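TRNA (adenine(22)-N(1))-methyltransferase (Bacillus subtilis, PDB 6Q56) catalyses the S-adenosyl-L-methionine-dependent methylation of N1 of adenine 22 in tRNA. Local coordinates at residues 150-155 with 191-196; 10-15 with 144-149; 36-41 with 66-71; 89-94 with 110-115. The protein carries 2 engineered substitutions. One frame throughout, in Å; residues are numbered along the deposited sequence.

Interaction 1 of 4, residues 150-155 with 191-196; sequences GKSYEV and LKKWTQ. Engineered in segment 150-155: Ser152 (natural residue Cys).
The indole of Trp194 and the carboxylate of Glu154 meet at a slant, their planes 42° apart, with OE2 of Glu154 lying 4.1 Å from CZ2 of Trp194. One face of the indole carries CE of Lys193, 3.5 Å above the ring plane and displaced toward the rim, while a water molecule sits in plane at the edge that bears NE1. The water joins the two groups. It accepts from NE1 of Trp194 at 2.6 Å and stands 2.8 Å from OE2 of Glu154, placed to donate to it, though other acceptors compete for its protons. Tryptophan suits this place because it offers a broad apolar face and a single N-H at its rim.

Lys193 starts with CG anti to its backbone N (chi1 171°), runs extended and bends at its last torsion. The aliphatic part makes the contact: CE passes 3.7 Å from OE2 of Glu154, and CD lies 3.8 Å from OG of the engineered Ser152. Its ammonium NZ stays 4.5 Å from OE1 of Glu154, too far for a salt bridge, yet the opposite charges should attract and may help keep the buried carboxylate ionised.

Helix 188-210 thus lies across strand 151-159, the local axes 10.2 Å apart at 106°. Lys193 and Glu154 also touch Ile145 of the outer strand 139-148, so the helix spans this antiparallel pair of the sheet, with Phe190 and Ile235 packed against Trp194.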
loop_
_atom_site.group_PDB
_atom_site.type_symbol
_atom_site.label_atom_id
_atom_site.label_comp_id
_atom_site.label_asym_id
_atom_site.label_seq_id
_atom_site.Cartn_x
_atom_site.Cartn_y
_atom_site.Cartn_z
ATOM N N GLY A 150 -3.776 -13.471 -12.051
ATOM C CA GLY A 150 -5.032 -13.759 -11.382
ATOM C C GLY A 150 -5.160 -13.224 -9.972
ATOM O O GLY A 150 -5.946 -13.731 -9.176
ATOM N N LYS A 151 -4.389 -12.198 -9.661
ATOM C CA LYS A 151 -4.422 -11.602 -8.348
ATOM C C LYS A 151 -4.504 -10.098 -8.491
ATOM O O LYS A 151 -3.784 -9.510 -9.282
ATOM C CB LYS A 151 -3.175 -11.985 -7.561
ATOM C CG LYS A 151 -3.084 -11.308 -6.209
ATOM C CD LYS A 151 -1.650 -11.219 -5.705
ATOM C CE LYS A 151 -0.739 -10.448 -6.650
ATOM N NZ LYS A 151 -1.040 -8.998 -6.715
ATOM N N SER A 152 -5.392 -9.482 -7.726
ATOM C CA SER A 152 -5.560 -8.045 -7.781
ATOM C C SER A 152 -4.643 -7.393 -6.761
ATOM O O SER A 152 -4.425 -7.916 -5.678
ATOM C CB SER A 152 -7.010 -7.658 -7.526
ATOM O OG SER A 152 -7.353 -7.844 -6.176
ATOM N N TYR A 153 -4.099 -6.243 -7.120
ATOM C CA TYR A 153 -3.203 -5.539 -6.237
ATOM C C TYR A 153 -3.461 -4.058 -6.350
ATOM O O TYR A 153 -3.709 -3.544 -7.428
ATOM C CB TYR A 153 -1.751 -5.863 -6.576
ATOM C CG TYR A 153 -1.314 -5.358 -7.926
ATOM C CD1 TYR A 153 -0.845 -4.066 -8.084
ATOM C CD2 TYR A 153 -1.368 -6.172 -9.045
ATOM C CE1 TYR A 153 -0.448 -3.599 -9.318
ATOM C CE2 TYR A 153 -0.971 -5.711 -10.285
ATOM C CZ TYR A 153 -0.514 -4.427 -10.413
ATOM O OH TYR A 153 -0.119 -3.969 -11.634
ATOM N N GLU A 154 -3.411 -3.383 -5.214
ATOM C CA GLU A 154 -3.633 -1.960 -5.158
ATOM C C GLU A 154 -2.341 -1.234 -4.849
ATOM O O GLU A 154 -1.459 -1.772 -4.198
ATOM C CB GLU A 154 -4.646 -1.635 -4.076
ATOM C CG GLU A 154 -6.061 -2.037 -4.406
ATOM C CD GLU A 154 -6.883 -2.277 -3.166
ATOM O OE1 GLU A 154 -6.327 -2.804 -2.191
ATOM O OE2 GLU A 154 -8.075 -1.947 -3.170
ATOM N N VAL A 155 -2.249 -0.001 -5.317
ATOM C CA VAL A 155 -1.086 0.830 -5.082
ATOM C C VAL A 155 -1.577 2.216 -4.709
ATOM O O VAL A 155 -2.287 2.858 -5.468
ATOM C CB VAL A 155 -0.172 0.905 -6.312
ATOM C CG1 VAL A 155 0.963 1.882 -6.071
ATOM C CG2 VAL A 155 0.380 -0.463 -6.641
ATOM N N LEU A 191 -14.338 -3.338 -9.891
ATOM C CA LEU A 191 -15.697 -3.847 -9.783
ATOM C C LEU A 191 -15.698 -5.313 -9.390
ATOM O O LEU A 191 -16.418 -5.721 -8.500
ATOM C CB LEU A 191 -16.446 -3.670 -11.100
ATOM C CG LEU A 191 -16.874 -2.248 -11.438
ATOM C CD1 LEU A 191 -17.470 -2.202 -12.827
ATOM C CD2 LEU A 191 -17.859 -1.721 -10.415
ATOM N N LYS A 192 -14.876 -6.093 -10.069
ATOM C CA LYS A 192 -14.771 -7.517 -9.804
ATOM C C LYS A 192 -14.368 -7.779 -8.359
ATOM O O LYS A 192 -14.945 -8.622 -7.694
ATOM C CB LYS A 192 -13.772 -8.163 -10.765
ATOM C CG LYS A 192 -13.459 -9.611 -10.466
ATOM C CD LYS A 192 -12.932 -10.333 -11.690
ATOM C CE LYS A 192 -11.641 -9.725 -12.191
ATOM N NZ LYS A 192 -10.914 -10.626 -13.116
ATOM N N LYS A 193 -13.376 -7.045 -7.880
ATOM C CA LYS A 193 -12.899 -7.219 -6.518
ATOM C C LYS A 193 -13.958 -6.903 -5.483
ATOM O O LYS A 193 -14.127 -7.632 -4.526
ATOM C CB LYS A 193 -11.680 -6.342 -6.261
ATOM C CG LYS A 193 -11.254 -6.290 -4.802
ATOM C CD LYS A 193 -9.961 -5.520 -4.611
ATOM C CE LYS A 193 -9.683 -5.228 -3.148
ATOM N NZ LYS A 193 -9.058 -6.360 -2.423
ATOM N N TRP A 194 -14.662 -5.804 -5.669
ATOM C CA TRP A 194 -15.660 -5.402 -4.702
ATOM C C TRP A 194 -16.987 -6.111 -4.876
ATOM O O TRP A 194 -17.693 -6.334 -3.913
ATOM C CB TRP A 194 -15.785 -3.883 -4.701
ATOM C CG TRP A 194 -14.513 -3.296 -4.229
ATOM C CD1 TRP A 194 -13.626 -2.562 -4.947
ATOM C CD2 TRP A 194 -13.942 -3.461 -2.933
ATOM N NE1 TRP A 194 -12.548 -2.234 -4.165
ATOM C CE2 TRP A 194 -12.719 -2.780 -2.925
ATOM C CE3 TRP A 194 -14.358 -4.111 -1.774
ATOM C CZ2 TRP A 194 -11.913 -2.726 -1.807
ATOM C CZ3 TRP A 194 -13.558 -4.059 -0.674
ATOM C CH2 TRP A 194 -12.349 -3.373 -0.692
ATOM N N THR A 195 -17.312 -6.484 -6.101
ATOM C CA THR A 195 -18.539 -7.206 -6.353
ATOM C C THR A 195 -18.442 -8.549 -5.644
ATOM O O THR A 195 -19.385 -8.991 -5.016
ATOM C CB THR A 195 -18.774 -7.411 -7.852
ATOM O OG1 THR A 195 -19.092 -6.157 -8.457
ATOM C CG2 THR A 195 -19.909 -8.384 -8.089
ATOM N N GLN A 196 -17.284 -9.183 -5.738
ATOM C CA GLN A 196 -17.062 -10.461 -5.090
ATOM C C GLN A 196 -17.058 -10.286 -3.579
ATOM O O GLN A 196 -17.592 -11.111 -2.855
ATOM C CB GLN A 196 -15.748 -11.094 -5.562
ATOM C CG GLN A 196 -15.787 -11.562 -7.011
ATOM C CD GLN A 196 -14.408 -11.786 -7.606
ATOM O OE1 GLN A 196 -13.398 -11.651 -6.929
ATOM N NE2 GLN A 196 -14.367 -12.116 -8.885
HETATM O O HOH W 1 -10.335 -0.948 -4.449
#

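Interaction 2 of 4, residues 10-15 with 144-149; sequences LQTVAE and VILEED
OG1 of Thr12 touches CD1 of Leu146 at 3.4 Å while it hydrogen-bonds to the carbonyl O of Lys8, one turn earlier in the helix, and, weakly, to Tyr153 OH. The first torsion of Thr12 (chi1 -69°) sets OG1 beside its own backbone N and leaves CG2 anti to that N, so hydroxyl and methyl face strand 139-148 together. CG2 meets CG1 of Val144 tip to tip at 3.4 Å, a tight carbon pair; Leu146 also reaches out end-on toward the threonine. Val144 and Leu146, two residues apart in the strand, project from the same side of the sheet, as alternation requires, and Thr12 touches both.

At the far end of the strand, Glu148 takes the backbone N-H groups of Lys8 and Arg9 with its two carboxylate oxygens. A negative group here would suit the positive end of the helix dipole, and its two bonds link the first turn to the hairpin. Farther along the helix, NE2 of Gln11 donates to OE2 of Glu15 at 2.6 Å, nearly in its own amide plane, and hydrogen-bonds Tyr36 OH.

Threonine fits here because its hydroxyl is satisfied within the helix while its methyl joins an apolar patch: the touch at Thr12 on strand 139-148 is non-directional, and the bonds of Glu148 add directional links between helix and hairpin.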
loop_
_atom_site.group_PDB
_atom_site.type_symbol
_atom_site.label_atom_id
_atom_site.label_comp_id
_atom_site.label_asym_id
_atom_site.label_seq_id
_atom_site.Cartn_x
_atom_site.Cartn_y
_atom_site.Cartn_z
ATOM N N LEU A 10 5.263 -4.189 -9.040
ATOM C CA LEU A 10 6.344 -3.308 -8.622
ATOM C C LEU A 10 6.673 -2.281 -9.696
ATOM O O LEU A 10 7.164 -1.204 -9.400
ATOM C CB LEU A 10 7.577 -4.112 -8.234
ATOM C CG LEU A 10 7.384 -5.014 -7.018
ATOM C CD1 LEU A 10 8.714 -5.519 -6.492
ATOM C CD2 LEU A 10 6.630 -4.280 -5.927
ATOM N N GLN A 11 6.385 -2.619 -10.944
ATOM C CA GLN A 11 6.619 -1.704 -12.041
ATOM C C GLN A 11 5.757 -0.494 -11.771
ATOM O O GLN A 11 6.201 0.642 -11.875
ATOM C CB GLN A 11 6.231 -2.335 -13.371
ATOM C CG GLN A 11 6.616 -1.495 -14.570
ATOM C CD GLN A 11 8.082 -1.152 -14.562
ATOM O OE1 GLN A 11 8.927 -2.025 -14.412
ATOM N NE2 GLN A 11 8.393 0.125 -14.722
ATOM N N THR A 12 4.510 -0.769 -11.417
ATOM C CA THR A 12 3.536 0.258 -11.105
ATOM C C THR A 12 4.047 1.130 -9.974
ATOM O O THR A 12 3.960 2.343 -10.042
ATOM C CB THR A 12 2.180 -0.359 -10.720
ATOM O OG1 THR A 12 1.582 -0.955 -11.873
ATOM C CG2 THR A 12 1.238 0.688 -10.169
ATOM N N VAL A 13 4.586 0.504 -8.939
ATOM C CA VAL A 13 5.111 1.233 -7.797
ATOM C C VAL A 13 6.241 2.162 -8.220
ATOM O O VAL A 13 6.264 3.324 -7.861
ATOM C CB VAL A 13 5.612 0.267 -6.705
ATOM C CG1 VAL A 13 6.352 1.012 -5.613
ATOM C CG2 VAL A 13 4.455 -0.519 -6.121
ATOM N N ALA A 14 7.176 1.625 -8.984
ATOM C CA ALA A 14 8.327 2.386 -9.448
ATOM C C ALA A 14 7.956 3.663 -10.202
ATOM O O ALA A 14 8.635 4.667 -10.078
ATOM C CB ALA A 14 9.221 1.510 -10.315
ATOM N N GLU A 15 6.888 3.619 -10.984
ATOM C CA GLU A 15 6.472 4.773 -11.770
ATOM C C GLU A 15 6.114 6.003 -10.949
ATOM O O GLU A 15 6.079 7.101 -11.483
ATOM C CB GLU A 15 5.292 4.416 -12.668
ATOM C CG GLU A 15 5.558 3.296 -13.658
ATOM C CD GLU A 15 6.777 3.532 -14.525
ATOM O OE1 GLU A 15 7.071 4.696 -14.851
ATOM O OE2 GLU A 15 7.444 2.546 -14.888
ATOM N N VAL A 144 -4.114 3.106 -7.960
ATOM C CA VAL A 144 -4.270 2.239 -9.103
ATOM C C VAL A 144 -4.607 0.855 -8.587
ATOM O O VAL A 144 -4.130 0.441 -7.543
ATOM C CB VAL A 144 -3.010 2.165 -9.989
ATOM C CG1 VAL A 144 -1.810 1.726 -9.191
ATOM C CG2 VAL A 144 -3.225 1.193 -11.128
ATOM N N ILE A 145 -5.442 0.147 -9.321
ATOM C CA ILE A 145 -5.779 -1.211 -8.962
ATOM C C ILE A 145 -5.674 -2.003 -10.240
ATOM O O ILE A 145 -6.316 -1.693 -11.232
ATOM C CB ILE A 145 -7.165 -1.393 -8.332
ATOM C CG1 ILE A 145 -7.302 -2.844 -7.872
ATOM C CG2 ILE A 145 -8.255 -1.046 -9.322
ATOM C CD1 ILE A 145 -8.494 -3.135 -6.998
ATOM N N LEU A 146 -4.837 -3.020 -10.204
ATOM C CA LEU A 146 -4.610 -3.858 -11.352
ATOM C C LEU A 146 -4.539 -5.291 -10.903
ATOM O O LEU A 146 -4.499 -5.569 -9.717
ATOM C CB LEU A 146 -3.284 -3.475 -11.997
ATOM C CG LEU A 146 -3.169 -2.015 -12.418
ATOM C CD1 LEU A 146 -1.720 -1.598 -12.573
ATOM C CD2 LEU A 146 -3.940 -1.759 -13.699
ATOM N N GLU A 147 -4.505 -6.207 -11.853
ATOM C CA GLU A 147 -4.374 -7.604 -11.500
ATOM C C GLU A 147 -3.168 -8.180 -12.224
ATOM O O GLU A 147 -2.794 -7.728 -13.300
ATOM C CB GLU A 147 -5.654 -8.395 -11.769
ATOM C CG GLU A 147 -5.842 -8.902 -13.178
ATOM C CD GLU A 147 -7.168 -9.617 -13.346
ATOM O OE1 GLU A 147 -7.785 -9.968 -12.322
ATOM O OE2 GLU A 147 -7.598 -9.823 -14.498
ATOM N N GLU A 148 -2.551 -9.164 -11.596
ATOM C CA GLU A 148 -1.393 -9.822 -12.154
ATOM C C GLU A 148 -1.428 -11.273 -11.742
ATOM O O GLU A 148 -1.505 -11.585 -10.563
ATOM C CB GLU A 148 -0.105 -9.177 -11.655
ATOM C CG GLU A 148 1.149 -9.768 -12.267
ATOM C CD GLU A 148 2.390 -8.950 -11.982
ATOM O OE1 GLU A 148 2.340 -8.071 -11.108
ATOM O OE2 GLU A 148 3.418 -9.193 -12.631
ATOM N N ASP A 149 -1.370 -12.159 -12.722
ATOM C CA ASP A 149 -1.386 -13.583 -12.452
ATOM C C ASP A 149 -2.616 -13.956 -11.626
ATOM O O ASP A 149 -2.515 -14.659 -10.633
ATOM C CB ASP A 149 -0.098 -13.998 -11.728
ATOM C CG ASP A 149 1.152 -13.801 -12.580
ATOM O OD1 ASP A 149 1.034 -13.610 -13.805
ATOM O OD2 ASP A 149 2.263 -13.843 -12.018
#

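Interaction 3 of 4, residues 36-41 with 66-71; sequences YAVLNH and SGLNSH
The apolar contacts come from two branched side chains of helix 32-39 and two residues of the loop 66-71. Leu39 and Leu68 cross at about a right angle, with CD2 of Leu39 3.9 Å from CD2 of Leu68 and CG of Leu39 4.0 Å from CD1 of Leu68: Leu39 offers its branch carbon and one methyl, Leu68 both its methyls. In Val38, a chi1 of 172° turns CG1 to the side opposite the backbone N and into the loop, 3.8 Å from CB of His71 and more loosely near CD2 of Leu68. The histidine therefore packs through its aliphatic carbon, its ring being met by Val38 only at a slant. Val38 and Leu68 are buried, as suits their apolar chains, with Leu39 and His71 toward the outside.

The loop closes the crossover from strand 43-50 through helix 53-65 to edge strand 72-76 of the class I S-adenosylmethionine-dependent methyltransferase fold. Gly67 ends helix 53-65 in a Schellman motif, whose positive phi is easily adopted by glycine, and this turn brings Leu68 in toward helix 32-39. Val38 also touches Ala46 of strand 43-50, to which the backbone of His71 bonds.

No hydrogen bond crosses between the two segments; the polar contacts described here are local. ND2 of Asn40 donates to the carbonyl O of Tyr36 at 2.5 Å, in the carbonyl plane on a lone pair, and that oxygen also accepts from the backbone N of Asn40. The amide nitrogen sits over the centre of the Tyr36 ring, 3.7 Å above its plane. Ser70, a phosphorylation site unmodified here, is exposed.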
loop_
_atom_site.group_PDB
_atom_site.type_symbol
_atom_site.label_atom_id
_atom_site.label_comp_id
_atom_site.label_asym_id
_atom_site.label_seq_id
_atom_site.Cartn_x
_atom_site.Cartn_y
_atom_site.Cartn_z
ATOM N N TYR A 36 16.436 -1.400 -9.749
ATOM C CA TYR A 36 15.772 -1.025 -10.985
ATOM C C TYR A 36 15.578 0.480 -11.072
ATOM O O TYR A 36 15.749 1.065 -12.130
ATOM C CB TYR A 36 14.418 -1.729 -11.085
ATOM C CG TYR A 36 13.549 -1.282 -12.231
ATOM C CD1 TYR A 36 12.805 -0.124 -12.145
ATOM C CD2 TYR A 36 13.462 -2.026 -13.387
ATOM C CE1 TYR A 36 12.002 0.284 -13.182
ATOM C CE2 TYR A 36 12.661 -1.627 -14.429
ATOM C CZ TYR A 36 11.934 -0.473 -14.321
ATOM O OH TYR A 36 11.144 -0.070 -15.359
ATOM N N ALA A 37 15.211 1.097 -9.958
ATOM C CA ALA A 37 14.961 2.532 -9.924
ATOM C C ALA A 37 16.220 3.358 -10.123
ATOM O O ALA A 37 16.214 4.338 -10.853
ATOM C CB ALA A 37 14.280 2.918 -8.625
ATOM N N VAL A 38 17.291 2.949 -9.467
ATOM C CA VAL A 38 18.564 3.636 -9.561
ATOM C C VAL A 38 19.191 3.435 -10.935
ATOM O O VAL A 38 19.702 4.370 -11.529
ATOM C CB VAL A 38 19.514 3.159 -8.458
ATOM C CG1 VAL A 38 20.908 3.710 -8.664
ATOM C CG2 VAL A 38 18.971 3.571 -7.110
ATOM N N LEU A 39 19.134 2.213 -11.437
ATOM C CA LEU A 39 19.683 1.903 -12.748
ATOM C C LEU A 39 18.980 2.677 -13.851
ATOM O O LEU A 39 19.608 3.128 -14.796
ATOM C CB LEU A 39 19.547 0.420 -13.047
ATOM C CG LEU A 39 20.501 -0.539 -12.355
ATOM C CD1 LEU A 39 20.029 -1.961 -12.552
ATOM C CD2 LEU A 39 21.900 -0.368 -12.902
ATOM N N ASN A 40 17.671 2.820 -13.731
ATOM C CA ASN A 40 16.905 3.543 -14.723
ATOM C C ASN A 40 16.850 5.021 -14.401
ATOM O O ASN A 40 16.071 5.755 -14.973
ATOM C CB ASN A 40 15.498 2.972 -14.837
ATOM C CG ASN A 40 15.491 1.575 -15.409
ATOM O OD1 ASN A 40 15.153 1.378 -16.569
ATOM N ND2 ASN A 40 15.876 0.599 -14.601
ATOM N N HIS A 41 17.693 5.437 -13.472
ATOM C CA HIS A 41 17.805 6.829 -13.062
ATOM C C HIS A 41 16.517 7.434 -12.538
ATOM O O HIS A 41 16.377 8.646 -12.475
ATOM C CB HIS A 41 18.366 7.640 -14.220
ATOM C CG HIS A 41 19.462 6.932 -14.946
ATOM N ND1 HIS A 41 19.308 6.423 -16.217
ATOM C CD2 HIS A 41 20.713 6.596 -14.556
ATOM C CE1 HIS A 41 20.424 5.826 -16.587
ATOM N NE2 HIS A 41 21.294 5.919 -15.598
ATOM N N SER A 66 25.528 -6.357 -8.360
ATOM C CA SER A 66 25.118 -5.417 -9.391
ATOM C C SER A 66 26.008 -4.186 -9.413
ATOM O O SER A 66 25.838 -3.312 -10.246
ATOM C CB SER A 66 23.674 -4.980 -9.161
ATOM O OG SER A 66 22.764 -6.004 -9.496
ATOM N N GLY A 67 26.962 -4.126 -8.501
ATOM C CA GLY A 67 27.857 -2.992 -8.427
ATOM C C GLY A 67 27.100 -1.705 -8.170
ATOM O O GLY A 67 27.440 -0.657 -8.700
ATOM N N LEU A 68 26.064 -1.788 -7.348
ATOM C CA LEU A 68 25.252 -0.631 -7.011
ATOM C C LEU A 68 25.478 -0.194 -5.571
ATOM O O LEU A 68 24.737 0.611 -5.026
ATOM C CB LEU A 68 23.779 -0.950 -7.229
ATOM C CG LEU A 68 23.352 -1.090 -8.681
ATOM C CD1 LEU A 68 21.921 -1.575 -8.761
ATOM C CD2 LEU A 68 23.516 0.233 -9.396
ATOM N N ASN A 69 26.517 -0.742 -4.969
ATOM C CA ASN A 69 26.857 -0.417 -3.597
ATOM C C ASN A 69 27.018 1.089 -3.400
ATOM O O ASN A 69 26.701 1.616 -2.354
ATOM C CB ASN A 69 28.139 -1.147 -3.197
ATOM C CG ASN A 69 28.478 -0.976 -1.741
ATOM O OD1 ASN A 69 27.799 -0.255 -1.012
ATOM N ND2 ASN A 69 29.535 -1.640 -1.306
ATOM N N SER A 70 27.512 1.765 -4.426
ATOM C CA SER A 70 27.760 3.209 -4.378
ATOM C C SER A 70 26.516 4.086 -4.268
ATOM O O SER A 70 26.589 5.203 -3.776
ATOM C CB SER A 70 28.534 3.641 -5.618
ATOM O OG SER A 70 27.667 3.714 -6.725
ATOM N N HIS A 71 25.383 3.586 -4.732
ATOM C CA HIS A 71 24.148 4.350 -4.694
ATOM C C HIS A 71 23.061 3.679 -3.874
ATOM O O HIS A 71 22.033 4.275 -3.622
ATOM C CB HIS A 71 23.612 4.559 -6.108
ATOM C CG HIS A 71 24.484 5.407 -6.975
ATOM N ND1 HIS A 71 25.524 4.891 -7.712
ATOM C CD2 HIS A 71 24.461 6.734 -7.233
ATOM C CE1 HIS A 71 26.110 5.862 -8.382
ATOM N NE2 HIS A 71 25.485 6.991 -8.110
#

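Interaction 4 of 4, residues 89-94 with 110-115; sequences DAITIA and DKLTGK
Ile91 and Leu112 approach on slanting lines and meet through their outermost methyls: CD1 of Ile91 lies 3.5 Å from CD2 of Leu112, closer than an ordinary carbon-carbon contact. The CB of Ile91 points toward the loop, and its first torsion (chi1 -58°) swings CG1 beside the backbone N, carrying CD1 outward. Leu112 starts less directly, its CB aimed to one side, but its forked end bends back to the strand. A beta-branched isoleucine suits the strand; leucine, branched at CG, brings a methyl to it from a CB that does not point at it. Ile83 and Tyr138 pack nearby, against Ile91 and Leu112 respectively.

The two segments belong to one beta-alpha-beta crossover: strand 90-96, helix 98-107, then the loop that leads into the parallel neighbour, strand 117-122. Leu112 packs against Ile91 where the loop runs back toward the start of strand 117-122, and the backbones of Asp89 and Ile91 bond to Arg117 there.

The loop keeps its shape by its own bonds. OG1 of Thr113 accepts from the backbone N of Lys115 at 3.1 Å and a nearly straight 165°, an ST turn. Gly114, inside this turn, has a positive phi (114°) that glycine adopts readily, and the carboxylate of Glu116 takes the N-H groups of Thr113 and Gly114. Lys111, whose CB also faces the strand, leads its ammonium away to the carbonyl oxygens of Leu80 and Ile83.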
loop_
_atom_site.group_PDB
_atom_site.type_symbol
_atom_site.label_atom_id
_atom_site.label_comp_id
_atom_site.label_asym_id
_atom_site.label_seq_id
_atom_site.Cartn_x
_atom_site.Cartn_y
_atom_site.Cartn_z
ATOM N N ASP A 89 13.346 10.706 -0.036
ATOM C CA ASP A 89 12.333 11.593 -0.571
ATOM C C ASP A 89 11.088 10.829 -0.999
ATOM O O ASP A 89 10.047 11.405 -1.257
ATOM C CB ASP A 89 12.907 12.345 -1.755
ATOM C CG ASP A 89 14.036 13.246 -1.358
ATOM O OD1 ASP A 89 13.871 13.976 -0.369
ATOM O OD2 ASP A 89 15.089 13.214 -2.022
ATOM N N ALA A 90 11.225 9.521 -1.071
ATOM C CA ALA A 90 10.131 8.657 -1.446
ATOM C C ALA A 90 10.285 7.370 -0.676
ATOM O O ALA A 90 11.386 6.908 -0.456
ATOM C CB ALA A 90 10.144 8.388 -2.933
ATOM N N ILE A 91 9.174 6.793 -0.267
ATOM C CA ILE A 91 9.221 5.559 0.470
ATOM C C ILE A 91 8.263 4.559 -0.130
ATOM O O ILE A 91 7.087 4.827 -0.293
ATOM C CB ILE A 91 8.885 5.777 1.944
ATOM C CG1 ILE A 91 9.859 6.779 2.550
ATOM C CG2 ILE A 91 8.934 4.461 2.690
ATOM C CD1 ILE A 91 9.781 6.859 4.045
ATOM N N THR A 92 8.796 3.395 -0.455
ATOM C CA THR A 92 8.004 2.330 -1.028
ATOM C C THR A 92 7.881 1.173 -0.057
ATOM O O THR A 92 8.861 0.705 0.497
ATOM C CB THR A 92 8.616 1.810 -2.340
ATOM O OG1 THR A 92 9.991 1.478 -2.136
ATOM C CG2 THR A 92 8.524 2.842 -3.421
ATOM N N ILE A 93 6.654 0.714 0.127
ATOM C CA ILE A 93 6.359 -0.418 0.983
ATOM C C ILE A 93 5.347 -1.264 0.230
ATOM O O ILE A 93 4.210 -0.860 0.052
ATOM C CB ILE A 93 5.774 0.000 2.335
ATOM C CG1 ILE A 93 6.493 1.229 2.888
ATOM C CG2 ILE A 93 5.864 -1.154 3.311
ATOM C CD1 ILE A 93 5.942 1.717 4.207
ATOM N N ALA A 94 5.776 -2.433 -0.219
ATOM C CA ALA A 94 4.916 -3.313 -0.987
ATOM C C ALA A 94 5.053 -4.782 -0.623
ATOM O O ALA A 94 5.962 -5.177 0.080
ATOM C CB ALA A 94 5.201 -3.121 -2.462
ATOM N N ASP A 110 8.292 8.825 13.175
ATOM C CA ASP A 110 9.273 9.748 13.730
ATOM C C ASP A 110 10.345 10.001 12.683
ATOM O O ASP A 110 11.013 11.029 12.694
ATOM C CB ASP A 110 9.950 9.148 14.950
ATOM C CG ASP A 110 9.022 9.009 16.129
ATOM O OD1 ASP A 110 8.036 9.764 16.208
ATOM O OD2 ASP A 110 9.290 8.142 16.985
ATOM N N LYS A 111 10.505 9.041 11.783
ATOM C CA LYS A 111 11.495 9.128 10.729
ATOM C C LYS A 111 10.978 9.912 9.544
ATOM O O LYS A 111 11.708 10.157 8.592
ATOM C CB LYS A 111 11.873 7.727 10.262
ATOM C CG LYS A 111 12.431 6.835 11.351
ATOM C CD LYS A 111 13.792 7.313 11.796
ATOM C CE LYS A 111 14.360 6.444 12.896
ATOM N NZ LYS A 111 14.779 5.120 12.386
ATOM N N LEU A 112 9.715 10.298 9.597
ATOM C CA LEU A 112 9.115 11.034 8.499
ATOM C C LEU A 112 9.004 12.518 8.747
ATOM O O LEU A 112 8.667 12.953 9.836
ATOM C CB LEU A 112 7.718 10.497 8.224
ATOM C CG LEU A 112 7.641 9.004 7.947
ATOM C CD1 LEU A 112 6.200 8.537 7.899
ATOM C CD2 LEU A 112 8.360 8.681 6.660
ATOM N N THR A 113 9.280 13.291 7.711
ATOM C CA THR A 113 9.171 14.729 7.780
ATOM C C THR A 113 7.758 15.083 7.357
ATOM O O THR A 113 7.189 16.071 7.802
ATOM C CB THR A 113 10.138 15.411 6.812
ATOM O OG1 THR A 113 9.695 15.190 5.471
ATOM C CG2 THR A 113 11.525 14.858 6.972
ATOM N N GLY A 114 7.207 14.253 6.480
ATOM C CA GLY A 114 5.865 14.444 5.974
ATOM C C GLY A 114 5.843 14.751 4.494
ATOM O O GLY A 114 4.836 14.565 3.826
ATOM N N LYS A 115 6.969 15.218 3.981
ATOM C CA LYS A 115 7.069 15.583 2.580
ATOM C C LYS A 115 7.461 14.429 1.681
ATOM O O LYS A 115 7.379 14.532 0.462
ATOM C CB LYS A 115 8.074 16.714 2.424
ATOM C CG LYS A 115 7.707 17.940 3.227
ATOM C CD LYS A 115 6.338 18.442 2.834
ATOM C CE LYS A 115 5.959 19.667 3.636
ATOM N NZ LYS A 115 6.013 19.378 5.091
#

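How the interactions relate
Interactions 1 and 2 share the hairpin of strands 139-148 and 151-159: their centres are 12 Å apart, and backbone bonds such as Tyr153 N to Leu146 O at 2.7 Å join them. Helix 8-14 ties interaction 2 to the others, through NE2 of Gln11 to Tyr36 OH at 2.8 Å (interaction 3) and CG1 of Val13 against CG2 of Thr92 at 3.6 Å (interaction 4). The nickel ion held by His125 and His128 is about 10 Å from the side chain of Trp194 in interaction 1. No cofactor is bound here; in the class I methyltransferase fold S-adenosylmethionine usually binds at the C-terminal ends of the parallel strands, of which strand 90-96 of interaction 4 is one.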